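Local coordinates for DUF5625 domain-containing protein (Sulfurospirillum deleyianum, PDB 3NKG) that is of unknown function; this DUF5625-family protein folds largely into two four-stranded antiparallel beta-sheets, with a few short helices beside them, at residues T96-I107 and K144-F155. Numbering follows the deposited sequence.
Sequences TVVPIKITIHQI and KYIFRIENIEAF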
ATOM      1  N   THR A  96      -7.337   8.097  -4.650  1.00 25.14           N
ATOM      2  CA  THR A  96      -8.066   8.162  -3.398  1.00 23.14           C
ATOM      3  C   THR A  96      -7.102   8.022  -2.236  1.00 24.54           C
ATOM      4  O   THR A  96      -6.325   7.073  -2.172  1.00 22.52           O
ATOM      5  CB  THR A  96      -9.120   7.064  -3.318  1.00 24.54           C
ATOM      6  OG1 THR A  96     -10.093   7.296  -4.329  1.00 24.69           O
ATOM      7  CG2 THR A  96      -9.815   7.064  -1.945  1.00 23.31           C
ATOM      8  N   VAL A  97      -7.124   8.993  -1.330  1.00 23.19           N
ATOM      9  CA  VAL A  97      -6.189   8.948  -0.212  1.00 18.57           C
ATOM     10  C   VAL A  97      -6.682   7.883   0.734  1.00 20.06           C
ATOM     11  O   VAL A  97      -7.847   7.874   1.080  1.00 20.82           O
ATOM     12  CB  VAL A  97      -6.093  10.288   0.535  1.00 23.36           C
ATOM     13  CG1 VAL A  97      -5.344  10.094   1.856  1.00 21.16           C
ATOM     14  CG2 VAL A  97      -5.400  11.349  -0.342  1.00 22.63           C
ATOM     15  N   VAL A  98      -5.798   6.977   1.139  1.00 19.20           N
ATOM     16  CA  VAL A  98      -6.169   5.915   2.086  1.00 18.41           C
ATOM     17  C   VAL A  98      -5.291   5.986   3.354  1.00 16.75           C
ATOM     18  O   VAL A  98      -4.108   5.655   3.315  1.00 23.40           O
ATOM     19  CB  VAL A  98      -6.046   4.521   1.437  1.00 23.51           C
ATOM     20  CG1 VAL A  98      -6.375   3.400   2.460  1.00 20.15           C
ATOM     21  CG2 VAL A  98      -6.965   4.426   0.208  1.00 23.69           C
ATOM     22  N   PRO A  99      -5.880   6.443   4.467  1.00 18.57           N
ATOM     23  CA  PRO A  99      -5.152   6.566   5.737  1.00 19.37           C
ATOM     24  C   PRO A  99      -4.939   5.195   6.316  1.00 20.52           C
ATOM     25  O   PRO A  99      -5.905   4.459   6.491  1.00 20.57           O
ATOM     26  CB  PRO A  99      -6.120   7.335   6.647  1.00 20.55           C
ATOM     27  CG  PRO A  99      -7.207   7.879   5.729  1.00 31.83           C
ATOM     28  CD  PRO A  99      -7.270   6.946   4.555  1.00 19.30           C
ATOM     29  N   ILE A 100      -3.686   4.874   6.601  1.00 20.92           N
ATOM     30  CA  ILE A 100      -3.287   3.586   7.141  1.00 24.65           C
ATOM     31  C   ILE A 100      -2.415   3.890   8.344  1.00 28.13           C
ATOM     32  O   ILE A 100      -1.462   4.672   8.251  1.00 25.98           O
ATOM     33  CB  ILE A 100      -2.406   2.831   6.151  1.00 23.83           C
ATOM     34  CG1 ILE A 100      -3.184   2.524   4.866  1.00 34.66           C
ATOM     35  CG2 ILE A 100      -1.877   1.533   6.773  1.00 26.80           C
ATOM     36  CD1 ILE A 100      -4.234   1.472   5.037  1.00 29.34           C
ATOM     37  N   LYS A 101      -2.730   3.279   9.474  1.00 23.93           N
ATOM     38  CA  LYS A 101      -1.888   3.441  10.642  1.00 24.22           C
ATOM     39  C   LYS A 101      -1.062   2.187  10.847  1.00 26.76           C
ATOM     40  O   LYS A 101      -1.600   1.071  10.993  1.00 24.73           O
ATOM     41  CB  LYS A 101      -2.731   3.752  11.880  1.00 32.11           C
ATOM     42  CG  LYS A 101      -1.922   4.076  13.124  1.00 33.36           C
ATOM     43  CD  LYS A 101      -2.855   4.511  14.254  1.00 44.22           C
ATOM     44  CE  LYS A 101      -2.326   4.093  15.606  1.00 52.48           C
ATOM     45  NZ  LYS A 101      -3.220   4.555  16.712  1.00 60.95           N
ATOM     46  N   ILE A 102       0.254   2.372  10.847  1.00 20.81           N
ATOM     47  CA  ILE A 102       1.174   1.272  11.097  1.00 18.32           C
ATOM     48  C   ILE A 102       1.884   1.425  12.431  1.00 27.26           C
ATOM     49  O   ILE A 102       2.544   2.436  12.690  1.00 24.74           O
ATOM     50  CB  ILE A 102       2.234   1.153   9.983  1.00 21.46           C
ATOM     51  CG1 ILE A 102       1.552   0.896   8.643  1.00 28.19           C
ATOM     52  CG2 ILE A 102       3.231   0.011  10.276  1.00 21.88           C
ATOM     53  CD1 ILE A 102       2.488   1.020   7.472  1.00 31.46           C
ATOM     54  N   THR A 103       1.739   0.409  13.272  1.00 23.75           N
ATOM     55  CA  THR A 103       2.429   0.344  14.558  1.00 22.67           C
ATOM     56  C   THR A 103       3.395  -0.830  14.569  1.00 23.14           C
ATOM     57  O   THR A 103       3.018  -1.938  14.214  1.00 24.15           O
ATOM     58  CB  THR A 103       1.417   0.187  15.708  1.00 23.33           C
ATOM     59  OG1 THR A 103       0.436   1.226  15.601  1.00 27.85           O
ATOM     60  CG2 THR A 103       2.107   0.308  17.048  1.00 27.24           C
ATOM     61  N   ILE A 104       4.642  -0.589  14.961  1.00 19.85           N
ATOM     62  CA  ILE A 104       5.638  -1.653  14.996  1.00 23.89           C
ATOM     63  C   ILE A 104       6.298  -1.782  16.372  1.00 27.32           C
ATOM     64  O   ILE A 104       6.874  -0.815  16.882  1.00 26.73           O
ATOM     65  CB  ILE A 104       6.757  -1.452  13.950  1.00 23.73           C
ATOM     66  CG1 ILE A 104       6.171  -1.258  12.552  1.00 29.17           C
ATOM     67  CG2 ILE A 104       7.710  -2.649  13.927  1.00 19.63           C
ATOM     68  CD1 ILE A 104       7.232  -0.990  11.502  1.00 27.79           C
ATOM     69  N   HIS A 105       6.210  -2.984  16.947  1.00 28.52           N
ATOM     70  CA  HIS A 105       6.982  -3.351  18.138  1.00 26.17           C
ATOM     71  C   HIS A 105       8.105  -4.326  17.812  1.00 29.27           C
ATOM     72  O   HIS A 105       7.922  -5.269  17.041  1.00 23.08           O
ATOM     73  CB  HIS A 105       6.099  -4.003  19.182  1.00 32.30           C
ATOM     74  CG  HIS A 105       5.157  -3.052  19.851  1.00 29.87           C
ATOM     75  ND1 HIS A 105       3.988  -2.632  19.256  1.00 29.89           N
ATOM     76  CD2 HIS A 105       5.211  -2.452  21.059  1.00 29.42           C
ATOM     77  CE1 HIS A 105       3.360  -1.808  20.077  1.00 36.58           C
ATOM     78  NE2 HIS A 105       4.081  -1.682  21.180  1.00 31.78           N
ATOM     79  N   GLN A 106       9.272  -4.109  18.414  1.00 27.93           N
ATOM     80  CA  GLN A 106      10.333  -5.107  18.299  1.00 23.68           C
ATOM     81  C   GLN A 106      10.185  -6.049  19.480  1.00 24.44           C
ATOM     82  O   GLN A 106       9.912  -5.612  20.593  1.00 29.07           O
ATOM     83  CB  GLN A 106      11.708  -4.443  18.287  1.00 20.85           C
ATOM     84  CG  GLN A 106      12.897  -5.404  18.345  1.00 25.25           C
ATOM     85  CD  GLN A 106      14.207  -4.745  17.891  1.00 35.64           C
ATOM     86  OE1 GLN A 106      14.484  -3.584  18.206  1.00 39.42           O
ATOM     87  NE2 GLN A 106      15.013  -5.495  17.146  1.00 38.26           N
ATOM     88  N   ILE A 107      10.350  -7.343  19.233  1.00 26.15           N
ATOM     89  CA  ILE A 107      10.361  -8.321  20.314  1.00 23.30           C
ATOM     90  C   ILE A 107      11.785  -8.419  20.882  1.00 22.97           C
ATOM     91  O   ILE A 107      12.710  -8.759  20.156  1.00 24.42           O
ATOM     92  CB  ILE A 107       9.923  -9.688  19.806  1.00 23.11           C
ATOM     93  CG1 ILE A 107       8.541  -9.574  19.134  1.00 25.77           C
ATOM     94  CG2 ILE A 107       9.912 -10.688  20.966  1.00 29.77           C
ATOM     95  CD1 ILE A 107       7.931 -10.906  18.778  1.00 33.90           C
ATOM     96  N   LYS A 144      12.866  -9.882  15.251  1.00 32.00           N
ATOM     97  CA  LYS A 144      11.455 -10.216  15.256  1.00 27.70           C
ATOM     98  C   LYS A 144      10.650  -8.987  15.628  1.00 24.21           C
ATOM     99  O   LYS A 144      11.047  -8.235  16.521  1.00 23.81           O
ATOM    100  CB  LYS A 144      11.177 -11.323  16.274  1.00 39.58           C
ATOM    101  CG  LYS A 144      10.289 -12.446  15.744  1.00 59.13           C
ATOM    102  CD  LYS A 144      10.959 -13.824  15.858  1.00 65.98           C
ATOM    103  CE  LYS A 144      10.981 -14.346  17.299  1.00 70.51           C
ATOM    104  NZ  LYS A 144      11.627 -15.700  17.409  1.00 70.56           N
ATOM    105  N   TYR A 145       9.511  -8.804  14.957  1.00 23.54           N
ATOM    106  CA  TYR A 145       8.676  -7.616  15.138  1.00 24.96           C
ATOM    107  C   TYR A 145       7.186  -7.972  15.153  1.00 28.83           C
ATOM    108  O   TYR A 145       6.770  -8.985  14.577  1.00 35.91           O
ATOM    109  CB  TYR A 145       8.933  -6.612  13.994  1.00 21.49           C
ATOM    110  CG  TYR A 145      10.373  -6.173  13.892  1.00 26.27           C
ATOM    111  CD1 TYR A 145      11.295  -6.906  13.134  1.00 24.71           C
ATOM    112  CD2 TYR A 145      10.820  -5.035  14.560  1.00 23.95           C
ATOM    113  CE1 TYR A 145      12.610  -6.506  13.034  1.00 25.47           C
ATOM    114  CE2 TYR A 145      12.138  -4.630  14.476  1.00 27.51           C
ATOM    115  CZ  TYR A 145      13.031  -5.371  13.710  1.00 28.26           C
ATOM    116  OH  TYR A 145      14.347  -4.990  13.639  1.00 31.11           O
ATOM    117  N   ILE A 146       6.390  -7.142  15.817  1.00 25.84           N
ATOM    118  CA  ILE A 146       4.944  -7.195  15.661  1.00 23.52           C
ATOM    119  C   ILE A 146       4.498  -5.998  14.827  1.00 28.08           C
ATOM    120  O   ILE A 146       4.705  -4.839  15.214  1.00 26.36           O
ATOM    121  CB  ILE A 146       4.231  -7.158  17.012  1.00 26.09           C
ATOM    122  CG1 ILE A 146       4.727  -8.327  17.893  1.00 28.51           C
ATOM    123  CG2 ILE A 146       2.708  -7.167  16.828  1.00 25.65           C
ATOM    124  CD1 ILE A 146       4.686  -9.636  17.190  1.00 31.43           C
ATOM    125  N   PHE A 147       3.885  -6.282  13.680  1.00 20.51           N
ATOM    126  CA  PHE A 147       3.293  -5.243  12.865  1.00 23.50           C
ATOM    127  C   PHE A 147       1.794  -5.208  13.106  1.00 23.18           C
ATOM    128  O   PHE A 147       1.110  -6.216  13.008  1.00 26.03           O
ATOM    129  CB  PHE A 147       3.554  -5.532  11.396  1.00 24.80           C
ATOM    130  CG  PHE A 147       4.899  -5.078  10.904  1.00 28.33           C
ATOM    131  CD1 PHE A 147       6.065  -5.697  11.344  1.00 29.82           C
ATOM    132  CD2 PHE A 147       4.996  -4.035   9.981  1.00 26.91           C
ATOM    133  CE1 PHE A 147       7.318  -5.279  10.883  1.00 29.09           C
ATOM    134  CE2 PHE A 147       6.224  -3.614   9.513  1.00 30.78           C
ATOM    135  CZ  PHE A 147       7.397  -4.240   9.960  1.00 30.16           C
ATOM    136  N   ARG A 148       1.280  -4.037  13.423  1.00 23.69           N
ATOM    137  CA  ARG A 148      -0.154  -3.862  13.524  1.00 23.67           C
ATOM    138  C   ARG A 148      -0.555  -2.869  12.437  1.00 27.35           C
ATOM    139  O   ARG A 148       0.028  -1.792  12.326  1.00 25.82           O
ATOM    140  CB  ARG A 148      -0.511  -3.337  14.906  1.00 22.81           C
ATOM    141  CG  ARG A 148      -1.978  -3.103  15.122  1.00 22.73           C
ATOM    142  CD  ARG A 148      -2.191  -2.459  16.479  1.00 25.66           C
ATOM    143  NE  ARG A 148      -3.493  -1.817  16.549  1.00 40.24           N
ATOM    144  CZ  ARG A 148      -4.463  -2.172  17.380  1.00 56.32           C
ATOM    145  NH1 ARG A 148      -5.617  -1.507  17.365  1.00 56.85           N
ATOM    146  NH2 ARG A 148      -4.278  -3.180  18.231  1.00 60.44           N
ATOM    147  N   ILE A 149      -1.531  -3.251  11.622  1.00 23.87           N
ATOM    148  CA  ILE A 149      -1.953  -2.423  10.497  1.00 22.63           C
ATOM    149  C   ILE A 149      -3.445  -2.156  10.625  1.00 24.17           C
ATOM    150  O   ILE A 149      -4.239  -3.090  10.705  1.00 26.63           O
ATOM    151  CB  ILE A 149      -1.667  -3.076   9.123  1.00 20.45           C
ATOM    152  CG1 ILE A 149      -0.185  -3.424   8.977  1.00 28.66           C
ATOM    153  CG2 ILE A 149      -2.108  -2.104   7.972  1.00 18.73           C
ATOM    154  CD1 ILE A 149       0.172  -4.857   9.369  1.00 32.84           C
ATOM    155  N   GLU A 150      -3.805  -0.876  10.678  1.00 18.11           N
ATOM    156  CA  GLU A 150      -5.178  -0.462  10.856  1.00 16.47           C
ATOM    157  C   GLU A 150      -5.606   0.399   9.674  1.00 24.47           C
ATOM    158  O   GLU A 150      -4.937   1.375   9.317  1.00 23.39           O
ATOM    159  CB  GLU A 150      -5.345   0.323  12.168  1.00 20.42           C
ATOM    160  CG  GLU A 150      -6.720   1.011  12.301  1.00 25.33           C
ATOM    161  CD  GLU A 150      -7.019   1.575  13.709  1.00 40.95           C
ATOM    162  OE1 GLU A 150      -6.118   1.577  14.577  1.00 36.95           O
ATOM    163  OE2 GLU A 150      -8.175   2.013  13.951  1.00 44.01           O
ATOM    164  N   ASN A 151      -6.707  -0.001   9.049  1.00 23.65           N
ATOM    165  CA  ASN A 151      -7.354   0.794   8.016  1.00 27.02           C
ATOM    166  C   ASN A 151      -8.296   1.796   8.683  1.00 22.43           C
ATOM    167  O   ASN A 151      -9.264   1.413   9.354  1.00 23.80           O
ATOM    168  CB  ASN A 151      -8.121  -0.109   7.038  1.00 20.68           C
ATOM    169  CG  ASN A 151      -8.894   0.680   6.013  1.00 26.16           C
ATOM    170  OD1 ASN A 151      -8.312   1.428   5.211  1.00 26.63           O
ATOM    171  ND2 ASN A 151     -10.220   0.541   6.039  1.00 24.49           N
ATOM    172  N   ILE A 152      -8.012   3.085   8.524  1.00 22.14           N
ATOM    173  CA  ILE A 152      -8.789   4.113   9.229  1.00 19.34           C
ATOM    174  C   ILE A 152     -10.187   4.372   8.622  1.00 29.52           C
ATOM    175  O   ILE A 152     -11.188   4.423   9.349  1.00 28.68           O
ATOM    176  CB  ILE A 152      -7.994   5.449   9.362  1.00 28.11           C
ATOM    177  CG1 ILE A 152      -6.642   5.198  10.043  1.00 31.70           C
ATOM    178  CG2 ILE A 152      -8.789   6.499  10.136  1.00 31.70           C
ATOM    179  CD1 ILE A 152      -6.763   4.725  11.486  1.00 28.05           C
ATOM    180  N   GLU A 153     -10.263   4.530   7.304  1.00 26.11           N
ATOM    181  CA  GLU A 153     -11.544   4.860   6.659  1.00 28.76           C
ATOM    182  C   GLU A 153     -12.139   3.705   5.860  1.00 25.82           C
ATOM    183  O   GLU A 153     -11.412   2.859   5.320  1.00 26.45           O
ATOM    184  CB  GLU A 153     -11.405   6.053   5.702  1.00 31.54           C
ATOM    185  CG  GLU A 153     -10.978   7.364   6.329  1.00 42.87           C
ATOM    186  CD  GLU A 153     -10.908   8.493   5.290  1.00 54.21           C
ATOM    187  OE1 GLU A 153     -11.528   8.362   4.194  1.00 45.05           O
ATOM    188  OE2 GLU A 153     -10.234   9.509   5.574  1.00 63.84           O
ATOM    189  N   ALA A 154     -13.465   3.725   5.732  1.00 22.36           N
ATOM    190  CA  ALA A 154     -14.198   2.739   4.932  1.00 26.24           C
ATOM    191  C   ALA A 154     -14.213   3.151   3.455  1.00 28.12           C
ATOM    192  O   ALA A 154     -14.552   4.295   3.140  1.00 29.35           O
ATOM    193  CB  ALA A 154     -15.634   2.634   5.450  1.00 25.73           C
ATOM    194  N   PHE A 155     -13.843   2.226   2.561  1.00 22.94           N
ATOM    195  CA  PHE A 155     -13.938   2.461   1.112  1.00 24.79           C
ATOM    196  C   PHE A 155     -14.865   1.437   0.454  1.00 27.00           C
ATOM    197  O   PHE A 155     -14.538   0.259   0.346  1.00 21.36           O
ATOM    198  CB  PHE A 155     -12.535   2.483   0.468  1.00 22.75           C
ATOM    199  CG  PHE A 155     -11.705   3.621   0.965  1.00 21.03           C
ATOM    200  CD1 PHE A 155     -11.844   4.900   0.405  1.00 24.36           C
ATOM    201  CD2 PHE A 155     -10.861   3.446   2.041  1.00 17.14           C
ATOM    202  CE1 PHE A 155     -11.117   5.975   0.893  1.00 25.44           C
ATOM    203  CE2 PHE A 155     -10.120   4.529   2.550  1.00 27.61           C
ATOM    204  CZ  PHE A 155     -10.245   5.785   1.979  1.00 24.89           C
TER
HETATM  205  O   HOH W   1      -9.780   9.585   1.656  1.00 42.62           O
HETATM  206  O   HOH W   2      -8.337   4.032   5.326  1.00 20.99           O
HETATM  207  O   HOH W   3       2.608  -3.578  16.782  1.00 24.57           O
HETATM  208  O   HOH W   4      13.976  -8.630  17.799  1.00 32.78           O
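I104 and F147 lie side by side as a non-hydrogen-bonded pair near the middle of two antiparallel strands, 98-107 and 143-151, the inner pair of a four-stranded sheet in a two-sheet beta-fold. They illustrate how an inner strand pair divides its labour: backbone bonds fix the register, and one face supplies the core. I104 can be followed outward from its CB, which lies 4.2 Å from I146 O. The chi1 of -53° sets CG1 anti to the carbonyl carbon and leaves CG2 anti to the backbone N, 4.0 Å from Y145 CD2. The other branch, CG1, passes over one face of the F147 ring in a CH-pi contact, 4.0 Å from the centroid. CD1 at the tip lies 3.4 Å from F147 CE2, with CZ next nearest. Further along this face I100 CG2 meets I149 CG2, and F165 of the opposing sheet packs on I102, F147 and I149.

The hydrogen-bonded pairs K101 with E150, T103 with R148 and H105 with I146 turn their side chains to the other face. Each pair is joined by two backbone bonds, among them a nearly straight one from T103 N to R148 O (174°). T103 OG1 bonds D118 of strand 113-123.

Past the end of strand 143-151 the chain continues alongside residues 96-99. V98 CG2 sits over one face of the F155 ring, offset toward its rim, while P99 CD approaches the ring's edge. I152 N bonds P99 O, tilted from the carbonyl plane. One water bridges the two segments here, donating to V97 O at 2.6 Å and, weakly, to E153 OE1.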